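Local coordinates for uncharacterized protein (Bacteroides ovatus CL02T12C04, PDB 6PTM) that probably hydrolyses carrageenan-derived sugar chains from one end, as an exo-acting glycoside hydrolase of family GH42, at residues T391-I395 against F467-G471; G422-S426 against E449-Y454; F226-H231 against Y288-N292; D221-V227 against K281-G287. One frame throughout, in Å; residues are numbered along the deposited sequence.

The four contacts offer a worked example of how a (β/α)8 barrel, the fold of family GH42, is packed. Contacts 3 and 4 come first along the chain and overlap at Phe226 and Val227: contact 4 lies at the entry of neighbouring strands 225-230 and 288-292, and contact 3 runs along them, their centres about 13 Å apart. Contact 1 reaches across the barrel interior from strand 391-394 to strand 466-471, about 9 Å from contact 3 between centres. Contact 2 falls within its sequence interval and ties strand 421-423 to helix 448-460. Contacts 2 and 4 are farthest apart, about 23 Å between centres, so the set runs from the entry of strand 225-230 to the helix packed on strand 421-423.

Contact 1 (T391-I395 against F467-G471); sequences THIKI and FNTEG
The aliphatic part of Lys394 slants across the hydroxyl of Thr469, with Lys394 CG and Thr469 OG1 3.4 Å apart. With chi1 at -178° the lysine chain leaves its strand beside the carbonyl carbon, and a bend at chi3 (-64°) brings the ammonium round to Glu470, where NZ forms a salt bridge of 2.8 Å to OE1 on its anti lone pair. The same NZ bonds to Asn292 OD1 and gives a proton to a water that also lies within bonding distance of Thr469 O, so three partners hold the end of the chain. Glu470 has its second oxygen, OE2, bonded to His472.

Thr469 also works through its methyl. CG2 sits over the centre of the Phe467 ring, two residues earlier in the chain, and also meets His392 CE1 at 3.7 Å. The His392 and Phe467 rings meet obliquely, with planes 55° apart. A water in the plane of the imidazole joins His392 ND1, at 2.7 Å, to Thr469 OG1, and His392 NE2 bonds to Leu286 O, so both ring nitrogens have partners.

These side chains fill the barrel interior: strand 421-423 stands between the two segments in the barrel wall, strand 288-292 flanks 391-394 on its other side, and helices 358-385 and 411-417 pack against the outward-facing Ile393.

Contact 2 (G422-S426 against E449-Y454); sequences GNDAS and EICMAY
Asn423 OD1 is gripped by two donors, one from each segment. Tyr454 OH gives its proton at 2.7 Å, tilted 28° from the carbonyl plane, whereas the backbone N of Ala425 lies in that plane on a lone pair, closing an Asx turn as strand 421-423 ends. The amide can reach both because chi1 of 57° folds CG in between the backbone N and the carbonyl carbon. Tyr454 OH also bonds to Asn468 ND2, so the hydroxyl links two asparagines, and its rotation is likely to be well fixed.

Beside this polar group Ala425 presses its methyl against the phenol, CB lying 3.6 Å from Tyr454 CZ, and meets Ile450 CG2 at 4.0 Å. A turn earlier in the helix, Glu449 OE1 accepts from Ser426 N at 3.0 Å; the bond is nearly straight (168°) but comes from above the carboxylate plane. A water donating to Ser426 O and accepting from Ile450 N completes the junction.

Helix 448-460 thus packs against the outgoing end of strand 421-423, which is neighboured in its sheet by strand 466-471, while helix 398-401 packs against Glu449 and helix 579-590 against Met452.

Contact 3 (F226-H231 against Y288-N292); sequences FVFLNH and YMLCN. With EDO (1,2-ethanediol), chain B.
Val227 and Tyr288, and after them Phe228 and Met289, are paired in register on neighbouring parallel strands of a (β/α)8 barrel, joined through helix 261-278 in a beta-alpha-beta crossover. The packing is closest here. Met289 N donates to Val227 O at 2.7 Å, nearly along the C=O axis, and Leu229 N to Met289 O at 3.0 Å. On the face turned to the barrel interior, Met289 CB lies at the edge of the Phe226 ring, and bends at chi2 (-76°) and chi3 (-58°) carry its methyl over the centre of the Phe228 ring, CE standing 3.6 Å from the centroid. It is a CH-pi contact, with SD farther off above the same face as a Met-aromatic partner. Were Phe228 replaced by an alanine, the Met289 thioether would probably be set free to turn and a gap would open beside Asn292. On the opposite face Val227 CB meets Tyr288 CD2 at 3.7 Å, under helix 261-278.

Toward the C-terminal ends the strands part. Direct backbone pairing gives way to a water that donates to Leu229 O and accepts from Asn292 N. His231, with ND1 bonded to Tyr256, reaches Leu290 O through NE2 in a weak, bent bond. On the partly exposed side a 1,2-ethanediol, probably from the crystallisation liquor, lies near Phe228 and Asn292, whose OD1 bonds to Lys394. Asn230 ND2 holds the diol's O1 at 2.8 Å in an almost straight bond (167°).

Contact 4 (D221-V227 against K281-G287); sequences DGSIGFV and KQYTGLG
Gly225 and Leu286 are linked by one of the two stronger backbone bonds of the contact, Leu286 N donating to Gly225 O at 2.8 Å. The other is Val227 N to Gly287 O, 2.9 Å, in the carbonyl plane. A type I turn from Thr284 to Gly287 presents both groups, while Tyr283 N to Asp221 O and Gly225 N to Gln282 O are weak. CA-H...O contacts add to these, among them Tyr283 CA to Ser223 O at 3.3 Å.

This is the N-terminal mouth of the third and fourth barrel strands: the loop that follows helix 261-278 closes against the start of strand 225-230 before entering strand 288-292.

Polar contacts that involve side chains gather round Gln282. The backbone N of Gln282 donates to Asp221 OD1 at 3.0 Å, from 48° above the carboxylate plane. With chi1 at 177° and a bend at chi2 of 72°, the glutamine side chain passes Gly222 O and brings its amide beside Ile224, NE2 bonding to the carbonyls of Val156 and Trp153 and OE1 to Lys157. A leucine in place of Gln282 would probably leave those two carbonyls and the lysine ammonium without their mates. Within the loop, Thr284 OG1 donates to Lys281 O, which also accepts from Thr284 N.

Apolar contacts lie farther along. Ile224 CD1 reaches Leu286 CG at 3.9 Å, its CG1 running beside the backbone of Gly285, where a side chain would collide with it. Val227 CG2 and Thr284 CG2 lie side by side, 3.9 Å apart, against Met278.

Contact 1 (T391-I395 against F467-G471)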
loop_
_atom_site.group_PDB
_atom_site.type_symbol
_atom_site.label_atom_id
_atom_site.label_comp_id
_atom_site.label_asym_id
_atom_site.label_seq_id
_atom_site.Cartn_x
_atom_site.Cartn_y
_atom_site.Cartn_z
ATOM N N THR A 391 11.255 5.132 10.530
ATOM C CA THR A 391 10.611 6.134 9.674
ATOM C C THR A 391 9.917 5.436 8.515
ATOM O O THR A 391 10.357 4.351 8.075
ATOM C CB THR A 391 11.599 7.208 9.212
ATOM O OG1 THR A 391 12.552 6.627 8.316
ATOM C CG2 THR A 391 12.293 7.862 10.388
ATOM N N HIS A 392 8.927 6.142 7.995
ATOM C CA HIS A 392 8.247 5.816 6.738
ATOM C C HIS A 392 7.629 7.077 6.179
ATOM O O HIS A 392 7.584 8.110 6.861
ATOM C CB HIS A 392 7.211 4.696 6.968
ATOM C CG HIS A 392 6.295 4.952 8.108
ATOM N ND1 HIS A 392 5.012 5.438 7.929
ATOM C CD2 HIS A 392 6.458 4.748 9.430
ATOM C CE1 HIS A 392 4.428 5.545 9.104
ATOM N NE2 HIS A 392 5.301 5.110 10.060
ATOM N N ILE A 393 7.108 6.932 4.975
ATOM C CA ILE A 393 6.533 8.034 4.176
ATOM C C ILE A 393 5.187 7.555 3.620
ATOM O O ILE A 393 5.112 6.393 3.132
ATOM C CB ILE A 393 7.551 8.424 3.086
ATOM C CG1 ILE A 393 8.926 8.751 3.680
ATOM C CG2 ILE A 393 7.038 9.556 2.215
ATOM C CD1 ILE A 393 10.058 8.670 2.638
ATOM N N LYS A 394 4.161 8.410 3.665
ATOM C CA LYS A 394 2.836 8.045 3.093
ATOM C C LYS A 394 2.905 8.230 1.569
ATOM O O LYS A 394 2.355 9.207 1.016
ATOM C CB LYS A 394 1.717 8.835 3.752
ATOM C CG LYS A 394 0.333 8.466 3.225
ATOM C CD LYS A 394 -0.744 9.388 3.662
ATOM C CE LYS A 394 -0.950 9.368 5.172
ATOM N NZ LYS A 394 -2.113 10.204 5.580
ATOM N N ILE A 395 3.616 7.319 0.916
ATOM C CA ILE A 395 3.874 7.388 -0.546
ATOM C C ILE A 395 2.627 6.903 -1.278
ATOM O O ILE A 395 2.100 5.850 -0.902
ATOM C CB ILE A 395 5.092 6.541 -0.934
ATOM C CG1 ILE A 395 6.379 7.094 -0.319
ATOM C CG2 ILE A 395 5.171 6.424 -2.440
ATOM C CD1 ILE A 395 7.495 6.078 -0.342
ATOM N N PHE A 467 2.989 -0.475 6.588
ATOM C CA PHE A 467 1.980 0.360 7.279
ATOM C C PHE A 467 1.314 1.277 6.260
ATOM O O PHE A 467 1.967 2.201 5.785
ATOM C CB PHE A 467 2.635 1.152 8.411
ATOM C CG PHE A 467 1.668 1.875 9.316
ATOM C CD1 PHE A 467 0.303 1.632 9.292
ATOM C CD2 PHE A 467 2.146 2.809 10.216
ATOM C CE1 PHE A 467 -0.555 2.310 10.145
ATOM C CE2 PHE A 467 1.292 3.459 11.088
ATOM C CZ PHE A 467 -0.061 3.234 11.029
ATOM N N ASN A 468 0.088 0.943 5.872
ATOM C CA ASN A 468 -0.776 1.807 5.036
ATOM C C ASN A 468 -1.451 2.826 5.955
ATOM O O ASN A 468 -2.348 2.436 6.689
ATOM C CB ASN A 468 -1.776 0.993 4.217
ATOM C CG ASN A 468 -2.506 1.852 3.218
ATOM O OD1 ASN A 468 -2.726 3.053 3.460
ATOM N ND2 ASN A 468 -2.947 1.221 2.131
ATOM N N THR A 469 -0.963 4.068 5.943
ATOM C CA THR A 469 -1.276 5.129 6.939
ATOM C C THR A 469 -2.510 5.907 6.498
ATOM O O THR A 469 -2.978 6.744 7.267
ATOM C CB THR A 469 -0.081 6.058 7.157
ATOM O OG1 THR A 469 0.517 6.408 5.897
ATOM C CG2 THR A 469 0.923 5.387 8.070
ATOM N N GLU A 470 -3.013 5.640 5.304
ATOM C CA GLU A 470 -4.314 6.198 4.881
ATOM C C GLU A 470 -4.923 5.253 3.861
ATOM O O GLU A 470 -4.815 5.535 2.657
ATOM C CB GLU A 470 -4.120 7.610 4.339
ATOM C CG GLU A 470 -5.426 8.348 4.121
ATOM C CD GLU A 470 -5.244 9.704 3.458
ATOM O OE1 GLU A 470 -4.276 10.409 3.828
ATOM O OE2 GLU A 470 -6.013 10.004 2.518
ATOM N N GLY A 471 -5.531 4.172 4.338
ATOM C CA GLY A 471 -5.999 3.074 3.477
ATOM C C GLY A 471 -7.134 3.542 2.580
ATOM O O GLY A 471 -8.164 4.057 3.117
HETATM O O HOH W 1 3.171 5.641 5.961
HETATM O O HOH W 2 -1.908 9.233 8.220
#

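Contact 2 (G422-S426 against E449-Y454)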
loop_
_atom_site.group_PDB
_atom_site.type_symbol
_atom_site.label_atom_id
_atom_site.label_comp_id
_atom_site.label_asym_id
_atom_site.label_seq_id
_atom_site.Cartn_x
_atom_site.Cartn_y
_atom_site.Cartn_z
ATOM N N GLY A 422 6.050 2.476 4.206
ATOM C CA GLY A 422 4.889 3.373 4.207
ATOM C C GLY A 422 4.266 3.448 2.833
ATOM O O GLY A 422 5.021 3.330 1.813
ATOM N N ASN A 423 2.948 3.660 2.815
ATOM C CA ASN A 423 2.161 3.982 1.601
ATOM C C ASN A 423 0.733 4.336 2.019
ATOM O O ASN A 423 0.393 4.133 3.162
ATOM C CB ASN A 423 2.111 2.823 0.607
ATOM C CG ASN A 423 1.562 1.549 1.207
ATOM O OD1 ASN A 423 0.346 1.363 1.264
ATOM N ND2 ASN A 423 2.413 0.669 1.672
ATOM N N ASP A 424 -0.075 4.786 1.066
ATOM C CA ASP A 424 -1.555 4.918 1.214
ATOM C C ASP A 424 -2.171 4.334 -0.057
ATOM O O ASP A 424 -2.876 5.040 -0.781
ATOM C CB ASP A 424 -1.960 6.334 1.614
ATOM C CG ASP A 424 -1.886 7.376 0.523
ATOM O OD1 ASP A 424 -1.030 7.246 -0.357
ATOM O OD2 ASP A 424 -2.689 8.323 0.579
ATOM N N ALA A 425 -1.856 3.068 -0.306
ATOM C CA ALA A 425 -2.375 2.293 -1.456
ATOM C C ALA A 425 -3.877 2.467 -1.516
ATOM O O ALA A 425 -4.521 2.373 -0.433
ATOM C CB ALA A 425 -2.025 0.831 -1.371
ATOM N N SER A 426 -4.364 2.735 -2.738
ATOM C CA SER A 426 -5.786 2.752 -3.161
ATOM C C SER A 426 -6.092 1.488 -3.964
ATOM O O SER A 426 -5.181 0.969 -4.659
ATOM C CB SER A 426 -6.129 3.935 -4.036
ATOM O OG SER A 426 -5.929 5.152 -3.353
ATOM N N GLU A 449 -2.044 -1.496 -7.319
ATOM C CA GLU A 449 -1.237 -0.990 -6.176
ATOM C C GLU A 449 -1.035 -2.088 -5.110
ATOM O O GLU A 449 0.143 -2.322 -4.710
ATOM C CB GLU A 449 -1.869 0.276 -5.631
ATOM C CG GLU A 449 -1.834 1.397 -6.638
ATOM C CD GLU A 449 -2.460 2.678 -6.130
ATOM O OE1 GLU A 449 -2.332 2.976 -4.908
ATOM O OE2 GLU A 449 -3.091 3.337 -6.953
ATOM N N ILE A 450 -2.099 -2.751 -4.632
ATOM C CA ILE A 450 -1.970 -3.743 -3.516
ATOM C C ILE A 450 -1.324 -5.061 -3.984
ATOM O O ILE A 450 -0.910 -5.839 -3.106
ATOM C CB ILE A 450 -3.311 -3.989 -2.818
ATOM C CG1 ILE A 450 -4.397 -4.526 -3.751
ATOM C CG2 ILE A 450 -3.769 -2.737 -2.076
ATOM C CD1 ILE A 450 -5.639 -4.980 -2.991
ATOM N N CYS A 451 -1.291 -5.361 -5.286
ATOM C CA CYS A 451 -0.579 -6.545 -5.820
ATOM C C CYS A 451 0.808 -6.126 -6.346
ATOM O O CYS A 451 1.816 -6.421 -5.702
ATOM C CB CYS A 451 -1.398 -7.272 -6.869
ATOM S SG CYS A 451 -2.877 -8.062 -6.172
ATOM N N MET A 452 0.866 -5.374 -7.431
ATOM C CA MET A 452 2.148 -5.119 -8.141
ATOM C C MET A 452 3.016 -4.128 -7.368
ATOM O O MET A 452 4.171 -4.456 -7.191
ATOM C CB MET A 452 1.949 -4.607 -9.561
ATOM C CG MET A 452 3.226 -4.699 -10.330
ATOM S SD MET A 452 2.997 -4.281 -12.074
ATOM C CE MET A 452 2.845 -2.497 -11.991
ATOM N N ALA A 453 2.505 -2.999 -6.880
ATOM C CA ALA A 453 3.354 -2.034 -6.124
ATOM C C ALA A 453 3.839 -2.658 -4.789
ATOM O O ALA A 453 5.018 -2.480 -4.439
ATOM C CB ALA A 453 2.632 -0.734 -5.904
ATOM N N TYR A 454 2.964 -3.348 -4.046
ATOM C CA TYR A 454 3.331 -4.091 -2.807
ATOM C C TYR A 454 4.469 -5.076 -3.141
ATOM O O TYR A 454 5.471 -5.177 -2.378
ATOM C CB TYR A 454 2.054 -4.689 -2.189
ATOM C CG TYR A 454 1.253 -3.696 -1.368
ATOM C CD1 TYR A 454 1.465 -2.319 -1.466
ATOM C CD2 TYR A 454 0.276 -4.124 -0.489
ATOM C CE1 TYR A 454 0.738 -1.421 -0.706
ATOM C CE2 TYR A 454 -0.465 -3.232 0.272
ATOM C CZ TYR A 454 -0.217 -1.882 0.185
ATOM O OH TYR A 454 -0.925 -1.025 0.976
HETATM O O HOH W 3 -4.661 -1.535 -5.774
#

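Contact 3 (F226-H231 against Y288-N292)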
loop_
_atom_site.group_PDB
_atom_site.type_symbol
_atom_site.label_atom_id
_atom_site.label_comp_id
_atom_site.label_asym_id
_atom_site.label_seq_id
_atom_site.Cartn_x
_atom_site.Cartn_y
_atom_site.Cartn_z
ATOM N N PHE A 226 1.982 6.145 15.781
ATOM C CA PHE A 226 2.980 6.804 14.915
ATOM C C PHE A 226 2.899 8.328 15.067
ATOM O O PHE A 226 1.882 8.910 15.529
ATOM C CB PHE A 226 2.824 6.311 13.484
ATOM C CG PHE A 226 1.720 6.946 12.691
ATOM C CD1 PHE A 226 0.411 6.530 12.846
ATOM C CD2 PHE A 226 1.991 7.905 11.739
ATOM C CE1 PHE A 226 -0.612 7.082 12.101
ATOM C CE2 PHE A 226 0.969 8.428 10.960
ATOM C CZ PHE A 226 -0.330 8.008 11.134
ATOM N N VAL A 227 4.017 8.968 14.728
ATOM C CA VAL A 227 4.160 10.453 14.738
ATOM C C VAL A 227 3.960 10.960 13.308
ATOM O O VAL A 227 4.584 10.434 12.372
ATOM C CB VAL A 227 5.517 10.878 15.308
ATOM C CG1 VAL A 227 5.659 12.389 15.349
ATOM C CG2 VAL A 227 5.743 10.274 16.683
ATOM N N PHE A 228 3.082 11.932 13.152
ATOM C CA PHE A 228 2.697 12.504 11.835
ATOM C C PHE A 228 3.400 13.849 11.691
ATOM O O PHE A 228 3.053 14.772 12.457
ATOM C CB PHE A 228 1.182 12.638 11.793
ATOM C CG PHE A 228 0.595 13.005 10.456
ATOM C CD1 PHE A 228 0.753 14.271 9.924
ATOM C CD2 PHE A 228 -0.193 12.102 9.764
ATOM C CE1 PHE A 228 0.196 14.590 8.693
ATOM C CE2 PHE A 228 -0.796 12.450 8.562
ATOM C CZ PHE A 228 -0.604 13.692 8.037
ATOM N N LEU A 229 4.346 13.979 10.754
ATOM C CA LEU A 229 4.967 15.289 10.437
ATOM C C LEU A 229 4.178 15.956 9.320
ATOM O O LEU A 229 4.154 15.398 8.192
ATOM C CB LEU A 229 6.419 15.104 10.017
ATOM C CG LEU A 229 7.415 15.009 11.162
ATOM C CD1 LEU A 229 7.273 13.672 11.851
ATOM C CD2 LEU A 229 8.856 15.234 10.653
ATOM N N ASN A 230 3.574 17.100 9.634
ATOM C CA ASN A 230 2.860 17.983 8.683
ATOM C C ASN A 230 3.852 18.920 8.009
ATOM O O ASN A 230 4.765 19.409 8.710
ATOM C CB ASN A 230 1.799 18.835 9.365
ATOM C CG ASN A 230 1.365 19.984 8.481
ATOM O OD1 ASN A 230 2.035 21.031 8.458
ATOM N ND2 ASN A 230 0.267 19.768 7.754
ATOM N N HIS A 231 3.682 19.139 6.702
ATOM C CA HIS A 231 4.567 20.020 5.893
ATOM C C HIS A 231 3.773 21.064 5.096
ATOM O O HIS A 231 4.420 21.780 4.316
ATOM C CB HIS A 231 5.487 19.168 5.000
ATOM C CG HIS A 231 6.464 18.346 5.771
ATOM N ND1 HIS A 231 7.573 18.898 6.357
ATOM C CD2 HIS A 231 6.486 17.025 6.074
ATOM C CE1 HIS A 231 8.252 17.941 6.984
ATOM N NE2 HIS A 231 7.608 16.776 6.819
ATOM N N TYR A 288 7.746 7.129 12.637
ATOM C CA TYR A 288 7.642 8.562 12.306
ATOM C C TYR A 288 7.331 8.689 10.814
ATOM O O TYR A 288 8.133 8.278 9.934
ATOM C CB TYR A 288 8.941 9.285 12.668
ATOM C CG TYR A 288 9.303 9.278 14.128
ATOM C CD1 TYR A 288 9.867 8.146 14.715
ATOM C CD2 TYR A 288 9.178 10.422 14.903
ATOM C CE1 TYR A 288 10.234 8.136 16.050
ATOM C CE2 TYR A 288 9.547 10.429 16.243
ATOM C CZ TYR A 288 10.077 9.281 16.815
ATOM O OH TYR A 288 10.483 9.249 18.112
ATOM N N MET A 289 6.162 9.248 10.533
ATOM C CA MET A 289 5.633 9.389 9.155
ATOM C C MET A 289 6.100 10.737 8.610
ATOM O O MET A 289 5.649 11.774 9.139
ATOM C CB MET A 289 4.110 9.300 9.227
ATOM C CG MET A 289 3.459 8.832 7.950
ATOM S SD MET A 289 3.422 10.104 6.720
ATOM C CE MET A 289 2.530 11.447 7.506
ATOM N N LEU A 290 7.029 10.743 7.655
ATOM C CA LEU A 290 7.839 11.953 7.379
ATOM C C LEU A 290 7.078 12.924 6.469
ATOM O O LEU A 290 7.411 14.105 6.525
ATOM C CB LEU A 290 9.197 11.598 6.766
ATOM C CG LEU A 290 10.100 10.728 7.632
ATOM C CD1 LEU A 290 11.402 10.414 6.911
ATOM C CD2 LEU A 290 10.363 11.364 8.986
ATOM N N CYS A 291 6.096 12.463 5.689
ATOM C CA CYS A 291 5.242 13.358 4.886
ATOM C C CYS A 291 4.021 12.589 4.363
ATOM O O CYS A 291 4.177 11.424 3.916
ATOM C CB CYS A 291 6.014 13.937 3.699
ATOM S SG CYS A 291 5.171 15.325 2.888
ATOM N N ASN A 292 2.883 13.278 4.358
ATOM C CA ASN A 292 1.603 12.918 3.696
ATOM C C ASN A 292 1.688 13.124 2.166
ATOM O O ASN A 292 1.722 14.286 1.740
ATOM C CB ASN A 292 0.517 13.827 4.279
ATOM C CG ASN A 292 -0.872 13.465 3.819
ATOM O OD1 ASN A 292 -1.636 12.753 4.504
ATOM N ND2 ASN A 292 -1.200 13.961 2.655
HETATM C C1 EDO B . -2.200 16.952 6.968
HETATM O O1 EDO B . -1.447 17.550 8.015
HETATM C C2 EDO B . -1.331 16.817 5.769
HETATM O O2 EDO B . -0.844 18.056 5.243
HETATM O O HOH W 4 2.703 15.755 5.910
#

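Contact 4 (D221-V227 against K281-G287)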
loop_
_atom_site.group_PDB
_atom_site.type_symbol
_atom_site.label_atom_id
_atom_site.label_comp_id
_atom_site.label_asym_id
_atom_site.label_seq_id
_atom_site.Cartn_x
_atom_site.Cartn_y
_atom_site.Cartn_z
ATOM N N ASP A 221 2.810 6.881 27.710
ATOM C CA ASP A 221 3.494 5.912 26.823
ATOM C C ASP A 221 2.515 5.360 25.778
ATOM O O ASP A 221 2.905 5.332 24.603
ATOM C CB ASP A 221 4.086 4.764 27.622
ATOM C CG ASP A 221 5.552 4.660 27.339
ATOM O OD1 ASP A 221 5.925 3.812 26.472
ATOM O OD2 ASP A 221 6.292 5.486 27.943
ATOM N N GLY A 222 1.369 4.840 26.233
ATOM C CA GLY A 222 0.113 4.684 25.470
ATOM C C GLY A 222 0.097 3.395 24.667
ATOM O O GLY A 222 0.728 2.426 25.093
ATOM N N SER A 223 -0.628 3.374 23.553
ATOM C CA SER A 223 -0.716 2.190 22.669
ATOM C C SER A 223 0.188 2.389 21.459
ATOM O O SER A 223 0.728 3.522 21.277
ATOM C CB SER A 223 -2.139 1.902 22.271
ATOM O OG SER A 223 -2.741 3.060 21.728
ATOM N N ILE A 224 0.375 1.329 20.667
ATOM C CA ILE A 224 1.303 1.423 19.522
ATOM C C ILE A 224 0.748 2.515 18.613
ATOM O O ILE A 224 -0.475 2.612 18.456
ATOM C CB ILE A 224 1.533 0.085 18.807
ATOM C CG1 ILE A 224 2.767 0.198 17.918
ATOM C CG2 ILE A 224 0.271 -0.362 18.075
ATOM C CD1 ILE A 224 3.308 -1.126 17.384
ATOM N N GLY A 225 1.627 3.373 18.130
ATOM C CA GLY A 225 1.223 4.597 17.434
ATOM C C GLY A 225 2.305 5.097 16.510
ATOM O O GLY A 225 3.424 4.512 16.458
ATOM N N PHE A 226 1.982 6.145 15.781
ATOM C CA PHE A 226 2.980 6.804 14.915
ATOM C C PHE A 226 2.899 8.328 15.067
ATOM O O PHE A 226 1.882 8.910 15.529
ATOM C CB PHE A 226 2.824 6.311 13.484
ATOM C CG PHE A 226 1.720 6.946 12.691
ATOM C CD1 PHE A 226 0.411 6.530 12.846
ATOM C CD2 PHE A 226 1.991 7.905 11.739
ATOM C CE1 PHE A 226 -0.612 7.082 12.101
ATOM C CE2 PHE A 226 0.969 8.428 10.960
ATOM C CZ PHE A 226 -0.330 8.008 11.134
ATOM N N VAL A 227 4.017 8.968 14.728
ATOM C CA VAL A 227 4.160 10.453 14.738
ATOM C C VAL A 227 3.960 10.960 13.308
ATOM O O VAL A 227 4.584 10.434 12.372
ATOM C CB VAL A 227 5.517 10.878 15.308
ATOM C CG1 VAL A 227 5.659 12.389 15.349
ATOM C CG2 VAL A 227 5.743 10.274 16.683
ATOM N N LYS A 281 8.979 5.716 23.184
ATOM C CA LYS A 281 7.628 5.536 23.762
ATOM C C LYS A 281 6.805 4.614 22.858
ATOM O O LYS A 281 6.990 4.631 21.607
ATOM C CB LYS A 281 7.003 6.900 24.040
ATOM C CG LYS A 281 7.782 7.600 25.154
ATOM C CD LYS A 281 7.107 8.735 25.841
ATOM C CE LYS A 281 7.961 9.264 26.979
ATOM N NZ LYS A 281 7.361 10.519 27.483
ATOM N N GLN A 282 5.882 3.881 23.464
ATOM C CA GLN A 282 5.038 2.915 22.728
ATOM C C GLN A 282 4.299 3.659 21.596
ATOM O O GLN A 282 4.122 3.014 20.530
ATOM C CB GLN A 282 4.152 2.166 23.722
ATOM C CG GLN A 282 3.170 1.181 23.069
ATOM C CD GLN A 282 3.791 -0.070 22.485
ATOM O OE1 GLN A 282 5.022 -0.209 22.424
ATOM N NE2 GLN A 282 2.939 -0.977 22.000
ATOM N N TYR A 283 3.948 4.962 21.739
ATOM C CA TYR A 283 3.142 5.695 20.718
ATOM C C TYR A 283 3.996 6.046 19.486
ATOM O O TYR A 283 3.433 6.566 18.521
ATOM C CB TYR A 283 2.367 6.884 21.302
ATOM C CG TYR A 283 3.168 8.062 21.809
ATOM C CD1 TYR A 283 3.760 8.963 20.931
ATOM C CD2 TYR A 283 3.312 8.296 23.170
ATOM C CE1 TYR A 283 4.505 10.052 21.385
ATOM C CE2 TYR A 283 4.040 9.387 23.645
ATOM C CZ TYR A 283 4.620 10.278 22.746
ATOM O OH TYR A 283 5.338 11.343 23.194
ATOM N N THR A 284 5.291 5.746 19.495
ATOM C CA THR A 284 6.201 5.880 18.331
ATOM C C THR A 284 6.498 4.510 17.722
ATOM O O THR A 284 7.263 4.485 16.756
ATOM C CB THR A 284 7.523 6.561 18.714
ATOM O OG1 THR A 284 8.307 5.726 19.571
ATOM C CG2 THR A 284 7.275 7.882 19.399
ATOM N N GLY A 285 5.929 3.419 18.241
ATOM C CA GLY A 285 6.302 2.053 17.795
ATOM C C GLY A 285 6.054 1.779 16.308
ATOM O O GLY A 285 6.817 0.967 15.709
ATOM N N LEU A 286 5.018 2.369 15.718
ATOM C CA LEU A 286 4.771 2.244 14.257
ATOM C C LEU A 286 5.367 3.462 13.535
ATOM O O LEU A 286 4.988 3.732 12.393
ATOM C CB LEU A 286 3.275 2.047 13.991
ATOM C CG LEU A 286 2.848 0.582 13.931
ATOM C CD1 LEU A 286 1.349 0.479 13.946
ATOM C CD2 LEU A 286 3.408 -0.145 12.704
ATOM N N GLY A 287 6.288 4.159 14.196
ATOM C CA GLY A 287 7.292 4.973 13.522
ATOM C C GLY A 287 6.880 6.419 13.358
ATOM O O GLY A 287 5.846 6.874 13.961
#